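Local atomic coordinates of alpha-1,2-mannosidase (Bacteroides thetaiotaomicron, PDB entry 2WW2), a protein that hydrolyses alpha-mannosidic linkages with inversion of configuration, as a calcium-dependent glycoside hydrolase of family GH92 from a human gut symbiont. Residues A337-F342 with V385-D390; S525-P530 with V587-Y592; Y635-S638 with Y643-C646; P647-Y652 with F731-S736. All blocks are in the same frame, centred on the assembly; numbering follows the deposited sequence.

Contact 1 (A337-F342 with V385-D390); sequences AVHPLF and VSLLVD
The imidazole of His-339 carries a methyl group of Leu-387 on one face, while its CE1 lies at the edge of the Phe-342 ring, in that ring's plane; Phe-342 in turn has the carbonyl oxygen of Val-338 above the middle of one of its own faces. The setting is helix-to-helix packing in the GH92 catalytic domain, which in this family is an (alpha/alpha)6 barrel: the first turn of helix 338-345 lies against the middle of helix 383-393. Leu-387 CD2 makes a textbook CH-pi contact, 3.5 Å from the imidazole centroid and only 3° off the ring normal. Leu-387 CG follows the methyl group down to 3.7 Å from His-339 CG, but Leu-387 CD1 lies beyond the rim on the His-339 CD2 side, so one methyl caps the face and the rest overhangs its edge. His-339 CG is anti to the carbonyl carbon (chi1 -73°), which turns the ring face toward the leucine while NE2 is hydrogen-bonded to Asn-329 OD1. That bond limits the rotation of the imidazole. Val-353 of helix 347-364 also packs on His-339. A second, looser touch involves the next residue, Pro-340, which crosses the carboxylate of Asp-390, one turn on from Leu-387, at about a right angle. Proline fits here because the first turn of a helix needs no N-H from it. The buried carboxylate is satisfied elsewhere: OD1 accepts from Gly-648 N and OD2 forms a salt bridge with Lys-394 NZ. Toward the proline OD2 makes only van der Waals contact, 3.9 Å from Pro-340 CA and 4.0 Å from Pro-340 CG.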
loop_
_atom_site.group_PDB
_atom_site.type_symbol
_atom_site.label_atom_id
_atom_site.label_comp_id
_atom_site.label_asym_id
_atom_site.label_seq_id
_atom_site.Cartn_x
_atom_site.Cartn_y
_atom_site.Cartn_z
ATOM N N ALA A 337 2.670 7.086 30.058
ATOM C CA ALA A 337 1.327 7.269 30.616
ATOM C C ALA A 337 1.042 6.401 31.839
ATOM O O ALA A 337 0.259 6.785 32.703
ATOM C CB ALA A 337 0.261 7.007 29.524
ATOM N N VAL A 338 1.636 5.213 31.894
ATOM C CA VAL A 338 1.372 4.282 33.003
ATOM C C VAL A 338 1.849 4.883 34.346
ATOM O O VAL A 338 1.087 4.999 35.312
ATOM C CB VAL A 338 2.036 2.881 32.753
ATOM C CG1 VAL A 338 2.030 2.048 34.029
ATOM C CG2 VAL A 338 1.300 2.120 31.612
ATOM N N HIS A 339 3.115 5.262 34.424
ATOM C CA HIS A 339 3.581 5.856 35.681
ATOM C C HIS A 339 2.940 7.201 35.980
ATOM O O HIS A 339 2.628 7.478 37.128
ATOM C CB HIS A 339 5.111 5.868 35.748
ATOM C CG HIS A 339 5.668 4.504 35.982
ATOM N ND1 HIS A 339 5.704 3.930 37.236
ATOM C CD2 HIS A 339 6.103 3.555 35.116
ATOM C CE1 HIS A 339 6.193 2.704 37.141
ATOM N NE2 HIS A 339 6.446 2.453 35.867
ATOM N N PRO A 340 2.723 8.041 34.946
ATOM C CA PRO A 340 1.962 9.259 35.238
ATOM C C PRO A 340 0.580 8.971 35.807
ATOM O O PRO A 340 0.121 9.701 36.688
ATOM C CB PRO A 340 1.860 9.940 33.882
ATOM C CG PRO A 340 3.224 9.556 33.211
ATOM C CD PRO A 340 3.416 8.104 33.643
ATOM N N LEU A 341 -0.098 7.930 35.317
ATOM C CA LEU A 341 -1.377 7.577 35.930
ATOM C C LEU A 341 -1.171 7.247 37.417
ATOM O O LEU A 341 -1.973 7.659 38.263
ATOM C CB LEU A 341 -2.061 6.398 35.199
ATOM C CG LEU A 341 -3.508 6.124 35.650
ATOM C CD1 LEU A 341 -4.442 7.251 35.225
ATOM C CD2 LEU A 341 -4.073 4.754 35.138
ATOM N N PHE A 342 -0.116 6.497 37.747
ATOM C CA PHE A 342 0.159 6.212 39.156
ATOM C C PHE A 342 0.373 7.507 39.951
ATOM O O PHE A 342 -0.176 7.666 41.040
ATOM C CB PHE A 342 1.382 5.269 39.360
ATOM C CG PHE A 342 1.262 3.926 38.673
ATOM C CD1 PHE A 342 0.009 3.347 38.419
ATOM C CD2 PHE A 342 2.409 3.228 38.291
ATOM C CE1 PHE A 342 -0.085 2.092 37.779
ATOM C CE2 PHE A 342 2.319 1.988 37.642
ATOM C CZ PHE A 342 1.064 1.421 37.385
ATOM N N VAL A 385 14.828 8.273 34.414
ATOM C CA VAL A 385 14.891 9.656 34.877
ATOM C C VAL A 385 13.502 10.290 34.874
ATOM O O VAL A 385 13.110 11.019 35.796
ATOM C CB VAL A 385 15.846 10.459 33.974
ATOM C CG1 VAL A 385 15.790 11.925 34.321
ATOM C CG2 VAL A 385 17.288 9.885 34.120
ATOM N N SER A 386 12.738 9.994 33.843
ATOM C CA SER A 386 11.396 10.554 33.733
ATOM C C SER A 386 10.508 10.141 34.915
ATOM O O SER A 386 9.794 10.971 35.483
ATOM C CB SER A 386 10.746 10.130 32.408
ATOM O OG SER A 386 9.385 10.550 32.380
ATOM N N LEU A 387 10.540 8.867 35.292
ATOM C CA LEU A 387 9.737 8.419 36.441
ATOM C C LEU A 387 10.091 9.194 37.704
ATOM O O LEU A 387 9.220 9.623 38.456
ATOM C CB LEU A 387 9.969 6.935 36.722
ATOM C CG LEU A 387 9.023 5.966 36.004
ATOM C CD1 LEU A 387 9.239 6.037 34.482
ATOM C CD2 LEU A 387 9.283 4.543 36.538
ATOM N N LEU A 388 11.382 9.366 37.942
ATOM C CA LEU A 388 11.808 10.109 39.118
ATOM C C LEU A 388 11.376 11.577 39.053
ATOM O O LEU A 388 10.866 12.137 40.024
ATOM C CB LEU A 388 13.335 10.012 39.295
ATOM C CG LEU A 388 13.949 8.629 39.587
ATOM C CD1 LEU A 388 15.489 8.738 39.721
ATOM C CD2 LEU A 388 13.365 8.081 40.873
ATOM N N VAL A 389 11.610 12.217 37.914
ATOM C CA VAL A 389 11.371 13.673 37.832
ATOM C C VAL A 389 9.876 14.003 37.731
ATOM O O VAL A 389 9.381 14.955 38.358
ATOM C CB VAL A 389 12.142 14.282 36.657
ATOM C CG1 VAL A 389 11.752 15.760 36.482
ATOM C CG2 VAL A 389 13.666 14.118 36.909
ATOM N N ASP A 390 9.147 13.214 36.952
ATOM C CA ASP A 390 7.708 13.436 36.854
ATOM C C ASP A 390 7.087 13.368 38.253
ATOM O O ASP A 390 6.260 14.232 38.633
ATOM C CB ASP A 390 7.041 12.426 35.908
ATOM C CG ASP A 390 5.560 12.718 35.702
ATOM O OD1 ASP A 390 5.235 13.825 35.196
ATOM O OD2 ASP A 390 4.718 11.855 36.057
#

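Contact 2 (S525-P530 with V587-Y592); sequences SVFHDP and VQHAIY
Phe-527 drives one ring edge into the face of His-589, a T-shaped stack joining two irregular loops of the catalytic domain, an (alpha/alpha)6 barrel in this family. The segments 525-530 and 587-592 each contain a type I turn, Val-526 to Asp-529 and Val-587 to Ala-590, and each turn presents its aromatic residue to the other. The tight part is small: Phe-527 CD2 stands 3.7 Å above the imidazole plane, displaced toward the rim, and is equally far from His-589 CE1. The ring planes meet at 76°, with 5.2 Å between centroids. His-589 CG lies between the backbone N and the carbonyl carbon (chi1 72°), which swings the imidazole toward Phe-527. Tyr-453 meets Phe-527 in a further edge-to-face pair. The other flank of the contact is looser and is bridged by a water rather than by direct packing. With an alanine at His-589 the Phe-527 edge would probably face a gap, and the water would lose one of its two holders here. That water gives a weak bond of 3.1 Å to Val-526 O, and it lies in the imidazole plane at the ring edge, 3.0 Å from His-589 NE2.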
loop_
_atom_site.group_PDB
_atom_site.type_symbol
_atom_site.label_atom_id
_atom_site.label_comp_id
_atom_site.label_asym_id
_atom_site.label_seq_id
_atom_site.Cartn_x
_atom_site.Cartn_y
_atom_site.Cartn_z
ATOM N N SER A 525 8.880 12.993 18.136
ATOM C CA SER A 525 9.357 12.672 19.483
ATOM C C SER A 525 10.058 13.865 20.138
ATOM O O SER A 525 11.260 13.810 20.458
ATOM C CB SER A 525 10.283 11.441 19.455
ATOM O OG SER A 525 10.543 10.976 20.766
ATOM N N VAL A 526 9.298 14.944 20.329
ATOM C CA VAL A 526 9.818 16.148 20.973
ATOM C C VAL A 526 8.730 16.672 21.911
ATOM O O VAL A 526 8.202 17.760 21.727
ATOM C CB VAL A 526 10.197 17.232 19.930
ATOM C CG1 VAL A 526 11.009 18.374 20.585
ATOM C CG2 VAL A 526 11.011 16.606 18.790
ATOM N N PHE A 527 8.382 15.896 22.917
ATOM C CA PHE A 527 7.256 16.298 23.748
ATOM C C PHE A 527 7.597 17.342 24.808
ATOM O O PHE A 527 6.700 17.926 25.381
ATOM C CB PHE A 527 6.535 15.091 24.358
ATOM C CG PHE A 527 7.362 13.853 24.397
ATOM C CD1 PHE A 527 8.167 13.587 25.493
ATOM C CD2 PHE A 527 7.335 12.960 23.344
ATOM C CE1 PHE A 527 8.935 12.443 25.533
ATOM C CE2 PHE A 527 8.117 11.792 23.377
ATOM C CZ PHE A 527 8.908 11.547 24.479
ATOM N N HIS A 528 8.883 17.573 25.056
ATOM C CA HIS A 528 9.295 18.676 25.924
ATOM C C HIS A 528 9.356 20.014 25.172
ATOM O O HIS A 528 9.564 21.079 25.783
ATOM C CB HIS A 528 10.637 18.366 26.603
ATOM C CG HIS A 528 11.780 18.190 25.649
ATOM N ND1 HIS A 528 11.858 17.142 24.754
ATOM C CD2 HIS A 528 12.913 18.919 25.475
ATOM C CE1 HIS A 528 12.979 17.239 24.060
ATOM N NE2 HIS A 528 13.635 18.317 24.471
ATOM N N ASP A 529 9.153 19.983 23.855
ATOM C CA ASP A 529 9.260 21.221 23.071
ATOM C C ASP A 529 8.429 21.229 21.773
ATOM O O ASP A 529 8.970 21.406 20.689
ATOM C CB ASP A 529 10.737 21.496 22.747
ATOM C CG ASP A 529 11.012 22.964 22.453
ATOM O OD1 ASP A 529 10.067 23.791 22.536
ATOM O OD2 ASP A 529 12.183 23.295 22.149
ATOM N N PRO A 530 7.105 21.041 21.877
ATOM C CA PRO A 530 6.301 21.109 20.659
ATOM C C PRO A 530 6.492 22.434 19.896
ATOM O O PRO A 530 6.489 22.432 18.670
ATOM C CB PRO A 530 4.866 20.982 21.179
ATOM C CG PRO A 530 5.008 20.171 22.453
ATOM C CD PRO A 530 6.305 20.694 23.062
ATOM N N VAL A 587 4.721 8.503 18.625
ATOM C CA VAL A 587 3.545 9.299 18.249
ATOM C C VAL A 587 2.331 9.089 19.162
ATOM O O VAL A 587 1.261 9.593 18.855
ATOM C CB VAL A 587 3.127 9.127 16.763
ATOM C CG1 VAL A 587 4.195 9.699 15.845
ATOM C CG2 VAL A 587 2.835 7.673 16.448
ATOM N N GLN A 588 2.489 8.388 20.286
ATOM C CA GLN A 588 1.360 8.211 21.227
ATOM C C GLN A 588 0.745 9.553 21.678
ATOM O O GLN A 588 -0.453 9.652 21.897
ATOM C CB GLN A 588 1.792 7.411 22.463
ATOM C CG GLN A 588 1.935 5.916 22.194
ATOM C CD GLN A 588 2.481 5.139 23.395
ATOM O OE1 GLN A 588 2.641 5.691 24.493
ATOM N NE2 GLN A 588 2.755 3.854 23.189
ATOM N N HIS A 589 1.581 10.571 21.822
ATOM C CA HIS A 589 1.133 11.895 22.275
ATOM C C HIS A 589 0.641 12.785 21.133
ATOM O O HIS A 589 0.091 13.853 21.374
ATOM C CB HIS A 589 2.298 12.614 22.943
ATOM C CG HIS A 589 3.339 13.072 21.969
ATOM N ND1 HIS A 589 4.182 12.199 21.316
ATOM C CD2 HIS A 589 3.643 14.306 21.504
ATOM C CE1 HIS A 589 4.974 12.877 20.501
ATOM N NE2 HIS A 589 4.664 14.157 20.595
ATOM N N ALA A 590 0.834 12.356 19.885
ATOM C CA ALA A 590 0.749 13.310 18.767
ATOM C C ALA A 590 -0.640 13.915 18.549
ATOM O O ALA A 590 -0.761 15.079 18.165
ATOM C CB ALA A 590 1.288 12.687 17.475
ATOM N N ILE A 591 -1.695 13.144 18.788
ATOM C CA ILE A 591 -3.037 13.703 18.631
ATOM C C ILE A 591 -3.263 14.932 19.513
ATOM O O ILE A 591 -4.048 15.817 19.161
ATOM C CB ILE A 591 -4.144 12.672 18.914
ATOM C CG1 ILE A 591 -4.244 11.719 17.738
ATOM C CG2 ILE A 591 -5.485 13.381 19.057
ATOM C CD1 ILE A 591 -5.378 10.679 17.879
ATOM N N TYR A 592 -2.547 15.007 20.635
ATOM C CA TYR A 592 -2.736 16.120 21.566
ATOM C C TYR A 592 -1.966 17.360 21.144
ATOM O O TYR A 592 -2.118 18.409 21.770
ATOM C CB TYR A 592 -2.327 15.728 22.994
ATOM C CG TYR A 592 -3.326 14.790 23.652
ATOM C CD1 TYR A 592 -4.434 15.296 24.336
ATOM C CD2 TYR A 592 -3.180 13.411 23.556
ATOM C CE1 TYR A 592 -5.368 14.453 24.925
ATOM C CE2 TYR A 592 -4.119 12.545 24.133
ATOM C CZ TYR A 592 -5.214 13.085 24.810
ATOM O OH TYR A 592 -6.142 12.249 25.402
HETATM O O HOH W 1 6.026 16.705 19.764
#

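Contact 3 (Y635-S638 with Y643-C646); sequences YVFS and YPVC
Helix 632-640 and the chain that turns back from it into a small antiparallel sheet pack through Phe-637, Tyr-643 and Pro-644. The proline comes down on the phenylalanine from the opposite direction: Pro-644 CD sits over the centre of the Phe-637 ring in a CH-pi contact, 3.5 Å from the centroid and 5° off the normal. Pro-644 CG leans toward the far rim and reaches 3.8 Å from Phe-637 CE2. The same CD carbon also lies 3.4 Å above the plane of the Tyr-643 ring, near its rim, so this one carbon touches the faces of two rings that stand at an angle to each other. Backbone geometry sets this up, for Pro-644 is the centre of an inverse gamma turn, closed by a weak bond of 3.0 Å from Val-645 N to Tyr-643 O. Just before the turn, Tyr-643 is still in strand 642-643, where its backbone pairs with Ala-653 of strand 651-654. Its CG is anti to the backbone N (chi1 -174°), which carries the ring back alongside the helix and brings Tyr-643 CD1 to 3.9 Å from Phe-637 CB. Tyr-592 lies nearly parallel to the Tyr-643 ring. Ser-638 only grazes that ring; its OG is hydrogen-bonded to Tyr-592 OH and to Trp-634 O, the latter one helical turn back. Beyond the proline, helix 338-345 adds Leu-341 against Phe-637 and Pro-340 against Pro-644.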
loop_
_atom_site.group_PDB
_atom_site.type_symbol
_atom_site.label_atom_id
_atom_site.label_comp_id
_atom_site.label_asym_id
_atom_site.label_seq_id
_atom_site.Cartn_x
_atom_site.Cartn_y
_atom_site.Cartn_z
ATOM N N TYR A 635 -5.501 4.929 26.891
ATOM C CA TYR A 635 -6.966 4.897 26.785
ATOM C C TYR A 635 -7.612 5.428 28.069
ATOM O O TYR A 635 -8.586 6.186 28.019
ATOM C CB TYR A 635 -7.448 3.484 26.477
ATOM C CG TYR A 635 -8.955 3.383 26.245
ATOM C CD1 TYR A 635 -9.490 3.408 24.948
ATOM C CD2 TYR A 635 -9.829 3.272 27.309
ATOM C CE1 TYR A 635 -10.868 3.322 24.731
ATOM C CE2 TYR A 635 -11.221 3.191 27.093
ATOM C CZ TYR A 635 -11.717 3.218 25.813
ATOM O OH TYR A 635 -13.062 3.113 25.603
ATOM N N VAL A 636 -7.074 5.045 29.223
ATOM C CA VAL A 636 -7.644 5.515 30.499
ATOM C C VAL A 636 -7.588 7.037 30.596
ATOM O O VAL A 636 -8.597 7.693 30.830
ATOM C CB VAL A 636 -6.953 4.846 31.712
ATOM C CG1 VAL A 636 -7.415 5.491 33.017
ATOM C CG2 VAL A 636 -7.288 3.353 31.727
ATOM N N PHE A 637 -6.405 7.596 30.422
ATOM C CA PHE A 637 -6.278 9.049 30.405
ATOM C C PHE A 637 -7.223 9.671 29.369
ATOM O O PHE A 637 -7.995 10.565 29.691
ATOM C CB PHE A 637 -4.837 9.440 30.081
ATOM C CG PHE A 637 -3.978 9.650 31.296
ATOM C CD1 PHE A 637 -4.265 10.675 32.193
ATOM C CD2 PHE A 637 -2.880 8.829 31.538
ATOM C CE1 PHE A 637 -3.469 10.873 33.330
ATOM C CE2 PHE A 637 -2.085 9.009 32.666
ATOM C CZ PHE A 637 -2.366 10.045 33.549
ATOM N N SER A 638 -7.146 9.208 28.124
ATOM C CA SER A 638 -7.922 9.840 27.049
ATOM C C SER A 638 -9.425 9.802 27.310
ATOM O O SER A 638 -10.130 10.784 27.037
ATOM C CB SER A 638 -7.579 9.237 25.676
ATOM O OG SER A 638 -6.231 9.537 25.348
ATOM N N TYR A 643 -4.282 14.141 29.108
ATOM C CA TYR A 643 -3.159 13.236 28.882
ATOM C C TYR A 643 -1.832 13.910 29.193
ATOM O O TYR A 643 -1.651 15.086 28.872
ATOM C CB TYR A 643 -3.158 12.796 27.407
ATOM C CG TYR A 643 -2.133 11.753 27.065
ATOM C CD1 TYR A 643 -2.401 10.397 27.251
ATOM C CD2 TYR A 643 -0.895 12.111 26.540
ATOM C CE1 TYR A 643 -1.462 9.415 26.919
ATOM C CE2 TYR A 643 0.057 11.127 26.212
ATOM C CZ TYR A 643 -0.238 9.792 26.407
ATOM O OH TYR A 643 0.704 8.824 26.093
ATOM N N PRO A 644 -0.903 13.175 29.827
ATOM C CA PRO A 644 0.419 13.697 30.208
ATOM C C PRO A 644 1.359 13.679 29.008
ATOM O O PRO A 644 2.195 12.786 28.884
ATOM C CB PRO A 644 0.896 12.691 31.275
ATOM C CG PRO A 644 0.283 11.394 30.835
ATOM C CD PRO A 644 -1.125 11.813 30.348
ATOM N N VAL A 645 1.226 14.663 28.131
ATOM C CA VAL A 645 2.105 14.750 26.955
ATOM C C VAL A 645 3.599 14.739 27.321
ATOM O O VAL A 645 4.404 14.070 26.670
ATOM C CB VAL A 645 1.755 16.007 26.141
ATOM C CG1 VAL A 645 2.801 16.258 25.028
ATOM C CG2 VAL A 645 0.341 15.847 25.538
ATOM N N CYS A 646 3.972 15.466 28.376
ATOM C CA CYS A 646 5.378 15.579 28.733
ATOM C C CYS A 646 5.603 15.277 30.212
ATOM O O CYS A 646 5.610 16.204 31.055
ATOM C CB CYS A 646 5.892 16.989 28.412
ATOM S SG CYS A 646 7.657 17.205 28.636
#

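Contact 4 (P647-Y652 with F731-S736); sequences PGMPEY and FPYSYS
Met-649 lays its CE methyl over the centre of the Tyr-733 ring, 3.5 Å from the centroid and 9° off the normal. The sulfur follows obliquely, SD being 4.5 Å from the same centroid, so the pair is both a CH-pi and a Met-aromatic contact. With chi1 at 176° the Met-649 chain leaves the backbone on the Tyr-733 side, and bends at chi2 and chi3 then fold the methyl onto the ring. Two residues on, Glu-651 reaches out with an extended chain and takes the Tyr-733 N-H on the syn lone pair of OE1, 2.9 Å from N to OE1 and nearly straight at 170°. OE1 also lies 3.3 Å from Pro-732 CB. An inverse gamma turn at Pro-650, with Glu-651 N 2.7 Å from Met-649 O, places these two side chains alongside each other. Replacing Glu-651 by an alanine would remove this acceptor and would probably leave the Tyr-733 N-H without its mate and the C-terminal segment less firmly anchored. The tyrosine hydroxyl is hydrogen-bonded to Trp-456 NE1. Trp-456 and Arg-460 of helix 444-465 pack against Met-649, while Glu-651 begins strand 651-654, the central strand of three, between strands 642-643 and 700-702.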
loop_
_atom_site.group_PDB
_atom_site.type_symbol
_atom_site.label_atom_id
_atom_site.label_comp_id
_atom_site.label_asym_id
_atom_site.label_seq_id
_atom_site.Cartn_x
_atom_site.Cartn_y
_atom_site.Cartn_z
ATOM N N PRO A 647 5.807 13.988 30.544
ATOM C CA PRO A 647 6.075 13.689 31.944
ATOM C C PRO A 647 7.301 14.463 32.371
ATOM O O PRO A 647 8.254 14.622 31.582
ATOM C CB PRO A 647 6.323 12.166 31.953
ATOM C CG PRO A 647 5.440 11.660 30.780
ATOM C CD PRO A 647 5.640 12.772 29.725
ATOM N N GLY A 648 7.286 14.951 33.603
ATOM C CA GLY A 648 8.374 15.810 34.072
ATOM C C GLY A 648 7.870 17.238 34.104
ATOM O O GLY A 648 8.415 18.078 34.801
ATOM N N MET A 649 6.812 17.501 33.345
ATOM C CA MET A 649 6.072 18.765 33.449
ATOM C C MET A 649 4.697 18.427 34.012
ATOM O O MET A 649 3.947 17.678 33.388
ATOM C CB MET A 649 5.913 19.420 32.070
ATOM C CG MET A 649 5.083 20.705 32.049
ATOM S SD MET A 649 5.739 22.039 33.078
ATOM C CE MET A 649 7.470 22.099 32.597
ATOM N N PRO A 650 4.357 18.975 35.190
ATOM C CA PRO A 650 3.121 18.531 35.845
ATOM C C PRO A 650 1.859 19.162 35.221
ATOM O O PRO A 650 1.168 19.964 35.866
ATOM C CB PRO A 650 3.331 18.941 37.316
ATOM C CG PRO A 650 4.297 20.119 37.257
ATOM C CD PRO A 650 5.214 19.791 36.076
ATOM N N GLU A 651 1.576 18.782 33.973
ATOM C CA GLU A 651 0.480 19.343 33.161
ATOM C C GLU A 651 -0.137 18.189 32.410
ATOM O O GLU A 651 0.586 17.285 31.980
ATOM C CB GLU A 651 1.030 20.246 32.035
ATOM C CG GLU A 651 1.186 21.674 32.360
ATOM C CD GLU A 651 1.823 22.457 31.241
ATOM O OE1 GLU A 651 2.070 21.936 30.111
ATOM O OE2 GLU A 651 2.103 23.621 31.510
ATOM N N TYR A 652 -1.442 18.262 32.158
ATOM C CA TYR A 652 -2.099 17.281 31.305
ATOM C C TYR A 652 -2.864 18.017 30.213
ATOM O O TYR A 652 -3.727 18.853 30.522
ATOM C CB TYR A 652 -3.079 16.428 32.145
ATOM C CG TYR A 652 -2.454 15.766 33.356
ATOM C CD1 TYR A 652 -2.028 14.442 33.304
ATOM C CD2 TYR A 652 -2.279 16.472 34.548
ATOM C CE1 TYR A 652 -1.468 13.830 34.400
ATOM C CE2 TYR A 652 -1.709 15.871 35.645
ATOM C CZ TYR A 652 -1.310 14.543 35.564
ATOM O OH TYR A 652 -0.738 13.949 36.656
ATOM N N PHE A 731 -1.994 27.655 25.534
ATOM C CA PHE A 731 -1.147 26.520 25.138
ATOM C C PHE A 731 -0.331 25.955 26.306
ATOM O O PHE A 731 0.140 26.708 27.164
ATOM C CB PHE A 731 -0.194 26.888 23.982
ATOM C CG PHE A 731 -0.872 27.531 22.794
ATOM C CD1 PHE A 731 -2.210 27.289 22.511
ATOM C CD2 PHE A 731 -0.153 28.367 21.949
ATOM C CE1 PHE A 731 -2.822 27.892 21.426
ATOM C CE2 PHE A 731 -0.750 28.959 20.859
ATOM C CZ PHE A 731 -2.083 28.723 20.593
ATOM N N PRO A 732 -0.124 24.631 26.325
ATOM C CA PRO A 732 0.707 24.043 27.376
ATOM C C PRO A 732 2.197 24.311 27.151
ATOM O O PRO A 732 2.576 25.064 26.230
ATOM C CB PRO A 732 0.389 22.535 27.290
ATOM C CG PRO A 732 -0.823 22.438 26.387
ATOM C CD PRO A 732 -0.722 23.603 25.463
ATOM N N TYR A 733 3.035 23.721 28.002
ATOM C CA TYR A 733 4.460 24.026 28.038
ATOM C C TYR A 733 5.242 23.654 26.772
ATOM O O TYR A 733 4.999 22.623 26.159
ATOM C CB TYR A 733 5.092 23.303 29.237
ATOM C CG TYR A 733 6.608 23.387 29.318
ATOM C CD1 TYR A 733 7.228 24.456 29.955
ATOM C CD2 TYR A 733 7.410 22.377 28.793
ATOM C CE1 TYR A 733 8.589 24.534 30.055
ATOM C CE2 TYR A 733 8.781 22.450 28.877
ATOM C CZ TYR A 733 9.362 23.530 29.523
ATOM O OH TYR A 733 10.707 23.618 29.635
ATOM N N SER A 734 6.189 24.499 26.392
ATOM C CA SER A 734 7.254 24.078 25.490
ATOM C C SER A 734 8.537 24.657 26.024
ATOM O O SER A 734 8.556 25.791 26.509
ATOM C CB SER A 734 7.053 24.598 24.061
ATOM O OG SER A 734 6.006 23.912 23.402
ATOM N N TYR A 735 9.621 23.908 25.901
ATOM C CA TYR A 735 10.907 24.423 26.293
ATOM C C TYR A 735 11.251 25.761 25.607
ATOM O O TYR A 735 11.789 26.679 26.247
ATOM C CB TYR A 735 12.012 23.393 26.017
ATOM C CG TYR A 735 13.362 23.962 26.339
ATOM C CD1 TYR A 735 13.687 24.296 27.642
ATOM C CD2 TYR A 735 14.293 24.218 25.340
ATOM C CE1 TYR A 735 14.909 24.845 27.953
ATOM C CE2 TYR A 735 15.527 24.757 25.643
ATOM C CZ TYR A 735 15.821 25.071 26.953
ATOM O OH TYR A 735 17.028 25.634 27.272
ATOM N N SER A 736 10.953 25.882 24.314
ATOM C CA SER A 736 11.385 27.081 23.587
ATOM C C SER A 736 10.382 28.230 23.670
ATOM O O SER A 736 10.627 29.300 23.151
ATOM C CB SER A 736 11.712 26.762 22.126
ATOM O OG SER A 736 10.538 26.430 21.423
#

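How the contacts relate
From the N terminus the four contacts follow one another in series; none nests within or crosses another. Contact 1 closes a mainly helical loop of 42 residues that includes helix 347-364. Contact 2 spans 56 residues, with helices 530-537, 540-551 and 565-577 between its loops. Contact 3 is local, closing four residues, and contact 4 starts at the next residue and spans 78, rich in strand and nearly without helix, to bring the C-terminal tail back. In space they adjoin: Phe-637 CE1 of contact 3 lies 3.7 Å from Tyr-652 CE1 of contact 4, and His-528 O of contact 2 lies 2.8 Å from Tyr-735 N of contact 4, a probable hydrogen bond. Helices of the catalytic domain, the three-stranded sheet and the tail are thus joined.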